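Local coordinates for effector protein MavE (Legionella pneumophila subsp. pneumophila, PDB 6PIR) that acts as a virulence effector indispensable for endoplasmic reticulum-mediated remodelling of the Legionella-containing vacuole, for evasion of lysosomes and for replication inside host cells, at residues Q46-S49 and R50-N53; S93-N96 and I97-N101; R115-S118 and V119-N122. All blocks are in the same frame, centred on the assembly; numbering follows the deposited sequence.

Contact 1: Q46-S49 and R50-N53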
loop_
_atom_site.group_PDB
_atom_site.type_symbol
_atom_site.label_atom_id
_atom_site.label_comp_id
_atom_site.label_asym_id
_atom_site.label_seq_id
_atom_site.Cartn_x
_atom_site.Cartn_y
_atom_site.Cartn_z
ATOM N N GLN A 46 -3.789 10.329 4.802
ATOM C CA GLN A 46 -3.358 11.397 3.892
ATOM C C GLN A 46 -2.588 10.835 2.692
ATOM O O GLN A 46 -1.517 11.316 2.337
ATOM C CB GLN A 46 -2.493 12.434 4.623
ATOM C CG GLN A 46 -2.996 12.969 5.950
ATOM C CD GLN A 46 -1.925 13.823 6.615
ATOM O OE1 GLN A 46 -0.752 13.433 6.674
ATOM N NE2 GLN A 46 -2.312 15.000 7.088
ATOM N N ILE A 47 -3.136 9.796 2.062
ATOM C CA ILE A 47 -2.418 9.167 0.949
ATOM C C ILE A 47 -2.437 10.065 -0.283
ATOM O O ILE A 47 -1.431 10.173 -1.000
ATOM C CB ILE A 47 -3.022 7.781 0.658
ATOM C CG1 ILE A 47 -2.926 6.899 1.911
ATOM C CG2 ILE A 47 -2.329 7.114 -0.509
ATOM C CD1 ILE A 47 -3.933 5.744 1.950
ATOM N N ASN A 48 -3.554 10.782 -0.504
ATOM C CA ASN A 48 -3.695 11.680 -1.655
ATOM C C ASN A 48 -2.501 12.617 -1.818
ATOM O O ASN A 48 -1.993 12.810 -2.932
ATOM C CB ASN A 48 -4.975 12.509 -1.509
ATOM C CG ASN A 48 -6.156 11.880 -2.187
ATOM O OD1 ASN A 48 -5.999 10.955 -2.975
ATOM N ND2 ASN A 48 -7.361 12.366 -1.874
ATOM N N SER A 49 -2.013 13.182 -0.724
ATOM C CA SER A 49 -0.947 14.170 -0.871
ATOM C C SER A 49 0.384 13.576 -1.336
ATOM O O SER A 49 1.276 14.335 -1.731
ATOM C CB SER A 49 -0.727 14.885 0.450
ATOM O OG SER A 49 -0.228 13.978 1.414
ATOM N N ARG A 50 0.550 12.260 -1.289
ATOM C CA ARG A 50 1.820 11.617 -1.616
ATOM C C ARG A 50 1.875 11.078 -3.047
ATOM O O ARG A 50 2.888 10.506 -3.458
ATOM C CB ARG A 50 2.070 10.508 -0.592
ATOM C CG ARG A 50 2.220 11.042 0.853
ATOM C CD ARG A 50 1.901 9.992 1.932
ATOM N NE ARG A 50 2.461 10.340 3.243
ATOM C CZ ARG A 50 1.932 11.225 4.082
ATOM N NH1 ARG A 50 0.810 11.861 3.748
ATOM N NH2 ARG A 50 2.514 11.472 5.256
ATOM N N ILE A 51 0.802 11.230 -3.815
ATOM C CA ILE A 51 0.770 10.712 -5.177
ATOM C C ILE A 51 1.622 11.571 -6.095
ATOM O O ILE A 51 1.473 12.796 -6.139
ATOM C CB ILE A 51 -0.685 10.649 -5.677
ATOM C CG1 ILE A 51 -1.468 9.624 -4.865
ATOM C CG2 ILE A 51 -0.736 10.287 -7.156
ATOM C CD1 ILE A 51 -2.973 9.511 -5.246
ATOM N N THR A 52 2.522 10.932 -6.841
ATOM C CA THR A 52 3.359 11.639 -7.798
ATOM C C THR A 52 2.553 12.158 -8.979
ATOM O O THR A 52 1.797 11.415 -9.613
ATOM C CB THR A 52 4.458 10.717 -8.297
ATOM O OG1 THR A 52 5.273 10.373 -7.176
ATOM C CG2 THR A 52 5.296 11.405 -9.357
ATOM N N ASN A 53 2.759 13.435 -9.286
ATOM C CA ASN A 53 2.063 14.124 -10.363
ATOM C C ASN A 53 0.562 13.954 -10.202
ATOM O O ASN A 53 -0.147 13.571 -11.126
ATOM C CB ASN A 53 2.544 13.655 -11.727
ATOM C CG ASN A 53 3.997 14.044 -11.987
ATOM O OD1 ASN A 53 4.470 15.099 -11.520
ATOM N ND2 ASN A 53 4.712 13.202 -12.726
#
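Arg50 folds back over the turn that precedes it and sets its guanidinium beside the carbonyl oxygen of Gln46. The bond from Arg50 NH1 to Gln46 O is short, 2.8 Å, but bent, with 133° at the hydrogen. The oxygen meets the guanidinium at its edge, somewhat tilted from its plane. From the carbonyl's side NH1 stands above the plane of the C=O group and not on a lone pair. Ser49 OG donates to the same oxygen, 3.1 Å from Gln46 O, and comes from the opposite face of the carbonyl plane. Two side-chain donors thus grip one backbone acceptor. Ser49 can reach back because OG sits between its own backbone N and carbonyl carbon (chi1 66°).

The Arg50 chain is extended from CG to NE and crosses the Gln46 side chain at a slant. Amide and guanidinium planes are 38° apart. Gln46 CB lies 3.5 Å from Arg50 NH1, so the aliphatic start of the glutamine touches the tip of the arginine. The strongest partner of that tip is Asp100 on helix 85-106, which forms a salt bridge with NH2.

The backbone closes the turn at the base of the arginine. Arg50 N bonds to Ile47 O at 2.9 Å. A weak bond of 3.3 Å follows from Ile51 N to Asn48 O. Asn48 and Ile51 run side by side in the same direction, with Asn48 OD1 4.0 Å from Ile51 CD1. Ile47 faces away from Arg50 and packs on Phe65 and Ile69 of helix 59-77.

The segment directly follows the NPxY motif, which ends at Tyr45. Its corner angles and i to i+3 bonds, the second weak, make two overlapping type I beta turns, 47-50 and 48-51, within the long loop between helices 26-36 and 59-77.

Contact 2: S93-N96 and I97-N101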
loop_
_atom_site.group_PDB
_atom_site.type_symbol
_atom_site.label_atom_id
_atom_site.label_comp_id
_atom_site.label_asym_id
_atom_site.label_seq_id
_atom_site.Cartn_x
_atom_site.Cartn_y
_atom_site.Cartn_z
ATOM N N SER A 93 5.975 3.297 12.125
ATOM C CA SER A 93 7.106 3.647 11.273
ATOM C C SER A 93 7.069 2.925 9.935
ATOM O O SER A 93 7.374 3.531 8.917
ATOM C CB SER A 93 8.424 3.373 11.978
ATOM O OG SER A 93 9.313 4.433 11.664
ATOM N N ALA A 94 6.770 1.621 9.920
ATOM C CA ALA A 94 6.670 0.883 8.668
ATOM C C ALA A 94 5.542 1.431 7.800
ATOM O O ALA A 94 5.665 1.501 6.575
ATOM C CB ALA A 94 6.471 -0.603 8.953
ATOM N N ARG A 95 4.434 1.828 8.425
ATOM C CA ARG A 95 3.346 2.450 7.699
ATOM C C ARG A 95 3.764 3.834 7.224
ATOM O O ARG A 95 3.467 4.220 6.089
ATOM C CB ARG A 95 2.116 2.484 8.608
ATOM C CG ARG A 95 0.924 3.186 8.076
ATOM C CD ARG A 95 -0.173 3.132 9.160
ATOM N NE ARG A 95 0.149 3.976 10.301
ATOM C CZ ARG A 95 0.166 3.573 11.575
ATOM N NH1 ARG A 95 0.486 4.434 12.526
ATOM N NH2 ARG A 95 -0.137 2.320 11.907
ATOM N N ASN A 96 4.519 4.567 8.043
ATOM C CA ASN A 96 5.022 5.862 7.610
ATOM C C ASN A 96 5.999 5.685 6.453
ATOM O O ASN A 96 6.059 6.534 5.573
ATOM C CB ASN A 96 5.717 6.638 8.739
ATOM C CG ASN A 96 4.760 7.189 9.823
ATOM O OD1 ASN A 96 3.563 7.349 9.610
ATOM N ND2 ASN A 96 5.344 7.571 10.964
ATOM N N ILE A 97 6.782 4.607 6.451
ATOM C CA ILE A 97 7.694 4.369 5.326
ATOM C C ILE A 97 6.898 4.040 4.077
ATOM O O ILE A 97 7.130 4.615 3.012
ATOM C CB ILE A 97 8.723 3.268 5.643
ATOM C CG1 ILE A 97 9.765 3.777 6.663
ATOM C CG2 ILE A 97 9.450 2.837 4.368
ATOM C CD1 ILE A 97 10.621 2.679 7.238
ATOM N N LEU A 98 5.893 3.178 4.215
ATOM C CA LEU A 98 5.001 2.904 3.094
ATOM C C LEU A 98 4.448 4.207 2.528
ATOM O O LEU A 98 4.653 4.520 1.356
ATOM C CB LEU A 98 3.894 1.962 3.546
ATOM C CG LEU A 98 2.827 1.627 2.481
ATOM C CD1 LEU A 98 3.486 0.952 1.246
ATOM C CD2 LEU A 98 1.780 0.736 3.095
ATOM N N LEU A 99 3.857 5.040 3.383
ATOM C CA LEU A 99 3.188 6.250 2.917
ATOM C C LEU A 99 4.177 7.284 2.388
ATOM O O LEU A 99 3.994 7.834 1.294
ATOM C CB LEU A 99 2.356 6.808 4.077
ATOM C CG LEU A 99 1.266 5.809 4.486
ATOM C CD1 LEU A 99 0.566 6.176 5.811
ATOM C CD2 LEU A 99 0.233 5.716 3.401
ATOM N N ASP A 100 5.239 7.566 3.146
ATOM C CA ASP A 100 6.098 8.691 2.844
ATOM C C ASP A 100 7.145 8.319 1.803
ATOM O O ASP A 100 7.511 9.153 0.964
ATOM C CB ASP A 100 6.786 9.181 4.128
ATOM C CG ASP A 100 5.793 9.657 5.194
ATOM O OD1 ASP A 100 4.584 9.739 4.911
ATOM O OD2 ASP A 100 6.221 9.944 6.336
ATOM N N ASN A 101 7.683 7.103 1.872
ATOM C CA ASN A 101 8.702 6.701 0.917
ATOM C C ASN A 101 8.109 6.010 -0.318
ATOM O O ASN A 101 8.525 6.303 -1.444
ATOM C CB ASN A 101 9.736 5.791 1.592
ATOM C CG ASN A 101 10.672 6.553 2.547
ATOM O OD1 ASN A 101 11.858 6.836 2.234
ATOM N ND2 ASN A 101 10.158 6.873 3.713
#
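Leu99 lies along Arg95 one turn further on in helix 85-106, a regular i to i+4 pairing within this helical bundle. Leu99 CB starts 3.5 Å from Arg95 O. CG comes closer still, 3.2 Å from the same Arg95 oxygen, because it stands beside its own backbone N and anti to the carbonyl carbon (chi1 -63°). CD1 lies 3.5 Å from Arg95 O and reaches Arg95 CG at 3.8 Å, and the two side chains run alongside each other in the same direction. The other branch, CD2, packs on Ile47 from the loop before helix 59-77. Tyr45 of the NPxY motif packs on both Arg95 and Leu99.

Leu99 N also donates to Arg95 O, with 165° at the hydrogen. The neighbouring bonds run from Leu98 N to Ala94 O and from Asp100 N to Asn96 O. A wider pi-type turn occurs at 98-101. Ala94 and Leu98 are buried against helix 5-21, through Phe10 and Leu11.

Asp100 turns its carboxylate back over the preceding turn, where OD1 meets Arg50. Its CB is packed tightly, 3.1 Å from Asn96 O.

Contact 3: R115-S118 and V119-N122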
loop_
_atom_site.group_PDB
_atom_site.type_symbol
_atom_site.label_atom_id
_atom_site.label_comp_id
_atom_site.label_asym_id
_atom_site.label_seq_id
_atom_site.Cartn_x
_atom_site.Cartn_y
_atom_site.Cartn_z
ATOM N N ARG A 115 -3.535 3.822 -15.138
ATOM C CA ARG A 115 -2.536 4.114 -14.116
ATOM C C ARG A 115 -2.469 3.039 -13.047
ATOM O O ARG A 115 -1.396 2.782 -12.488
ATOM C CB ARG A 115 -2.837 5.454 -13.470
ATOM C CG ARG A 115 -2.741 6.632 -14.400
ATOM C CD ARG A 115 -2.552 7.905 -13.592
ATOM N NE ARG A 115 -2.654 9.115 -14.401
ATOM C CZ ARG A 115 -1.677 9.608 -15.155
ATOM N NH1 ARG A 115 -0.520 8.970 -15.234
ATOM N NH2 ARG A 115 -1.859 10.737 -15.843
ATOM N N LEU A 116 -3.609 2.433 -12.709
ATOM C CA LEU A 116 -3.595 1.431 -11.655
ATOM C C LEU A 116 -2.939 0.148 -12.124
ATOM O O LEU A 116 -2.315 -0.551 -11.311
ATOM C CB LEU A 116 -5.021 1.190 -11.164
ATOM C CG LEU A 116 -5.537 2.231 -10.135
ATOM C CD1 LEU A 116 -4.638 2.419 -8.898
ATOM C CD2 LEU A 116 -5.788 3.587 -10.743
ATOM N N LYS A 117 -3.022 -0.155 -13.426
ATOM C CA LYS A 117 -2.240 -1.272 -13.944
ATOM C C LYS A 117 -0.752 -0.983 -13.757
ATOM O O LYS A 117 0.034 -1.871 -13.367
ATOM C CB LYS A 117 -2.610 -1.522 -15.417
ATOM C CG LYS A 117 -1.888 -2.722 -16.070
ATOM C CD LYS A 117 -2.274 -2.930 -17.560
ATOM C CE LYS A 117 -3.754 -3.278 -17.783
ATOM N NZ LYS A 117 -4.013 -3.662 -19.238
ATOM N N SER A 118 -0.349 0.271 -13.983
ATOM C CA SER A 118 1.064 0.625 -13.769
ATOM C C SER A 118 1.447 0.513 -12.312
ATOM O O SER A 118 2.555 0.070 -11.995
ATOM C CB SER A 118 1.362 2.032 -14.271
ATOM O OG SER A 118 1.266 2.124 -15.677
ATOM N N VAL A 119 0.562 0.954 -11.408
ATOM C CA VAL A 119 0.835 0.826 -9.983
ATOM C C VAL A 119 1.025 -0.634 -9.634
ATOM O O VAL A 119 1.962 -1.000 -8.928
ATOM C CB VAL A 119 -0.288 1.455 -9.140
ATOM C CG1 VAL A 119 -0.043 1.124 -7.663
ATOM C CG2 VAL A 119 -0.330 2.960 -9.377
ATOM N N ARG A 120 0.118 -1.484 -10.116
ATOM C CA ARG A 120 0.225 -2.916 -9.907
ATOM C C ARG A 120 1.607 -3.415 -10.312
ATOM O O ARG A 120 2.249 -4.156 -9.563
ATOM C CB ARG A 120 -0.870 -3.607 -10.711
ATOM C CG ARG A 120 -1.229 -5.021 -10.337
ATOM C CD ARG A 120 -2.619 -5.296 -10.961
ATOM N NE ARG A 120 -2.588 -5.600 -12.394
ATOM C CZ ARG A 120 -3.596 -5.357 -13.238
ATOM N NH1 ARG A 120 -4.711 -4.785 -12.803
ATOM N NH2 ARG A 120 -3.487 -5.667 -14.533
ATOM N N GLU A 121 2.093 -2.987 -11.491
ATOM C CA GLU A 121 3.371 -3.505 -11.987
ATOM C C GLU A 121 4.562 -2.915 -11.231
ATOM O O GLU A 121 5.509 -3.640 -10.901
ATOM C CB GLU A 121 3.447 -3.290 -13.488
ATOM C CG GLU A 121 2.450 -4.221 -14.186
ATOM C CD GLU A 121 2.091 -3.734 -15.570
ATOM O OE1 GLU A 121 2.539 -2.614 -15.896
ATOM O OE2 GLU A 121 1.362 -4.447 -16.308
ATOM N N ASN A 122 4.532 -1.609 -10.935
ATOM C CA ASN A 122 5.530 -1.008 -10.053
ATOM C C ASN A 122 5.617 -1.805 -8.754
ATOM O O ASN A 122 6.700 -2.209 -8.318
ATOM C CB ASN A 122 5.162 0.455 -9.721
ATOM C CG ASN A 122 5.271 1.417 -10.923
ATOM O OD1 ASN A 122 5.915 1.120 -11.934
ATOM N ND2 ASN A 122 4.614 2.586 -10.810
#
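Residues 115-118 and 119-122 form the opening turns of helix 115-134, and four successive i to i+4 bonds join them. Val119 N bonds to Arg115 O, Arg120 N to Leu116 O and Glu121 N to Lys117 O. The last, from Asn122 N to Ser118 O, is the straightest: 2.8 Å long and 177° at the hydrogen.

Lys117 CG lies over one face of the Arg120 guanidinium, 3.7 Å from Arg120 NH2, and the two chains cross. The Arg120 chain bends at chi3 (79°), which turns its guanidinium back across the lysine. Roughly at right angles to this, Lys117 CG is 3.7 Å from Glu121 OE2, and these chains lie side by side, pointing the same way. Neither charged end touches the lysine nitrogen.

In the helical bundle this is the N-terminal end of the last helix of this fragment; the transmembrane helix of the whole protein is C-terminal. Ser118 OG accepts from Asp111 N in the preceding loop. The Arg120 guanidinium is held further by a bond from NH1 to Leu22 O, just beyond helix 5-21.

On the inner side Leu116 CD1 touches Val119 CG2 at 4.4 Å, and both residues pack on Phe65 of helix 59-77. Arg115 leads away from this pair to Asp56 O and makes a cation-pi contact with Trp57. Asn122 CG sits 3.2 Å from Ser118 O, while ND2 donates to Leu106 O.

In the fold
Contacts 1 and 2 touch directly. The Arg50-Asp100 salt bridge and the packing of Ile47 on Leu99 tie the loop after the NPxY motif to helix 85-106. Contact 3 touches neither; it lies across the chain's centre from contact 2, with centres about 19 Å apart. All three are partly buried, each with an inner apolar face and an outer polar one. Helix 59-77 is shared by all: Phe65 receives Ile47 from contact 1 and Leu116 and Val119 from contact 3, while Ile73 meets contact 2. Contact 1 adds side-chain donors to its backbone turn bonds; contacts 2 and 3 rely on i to i+4 helical bonds, with a wider turn at the end of contact 2.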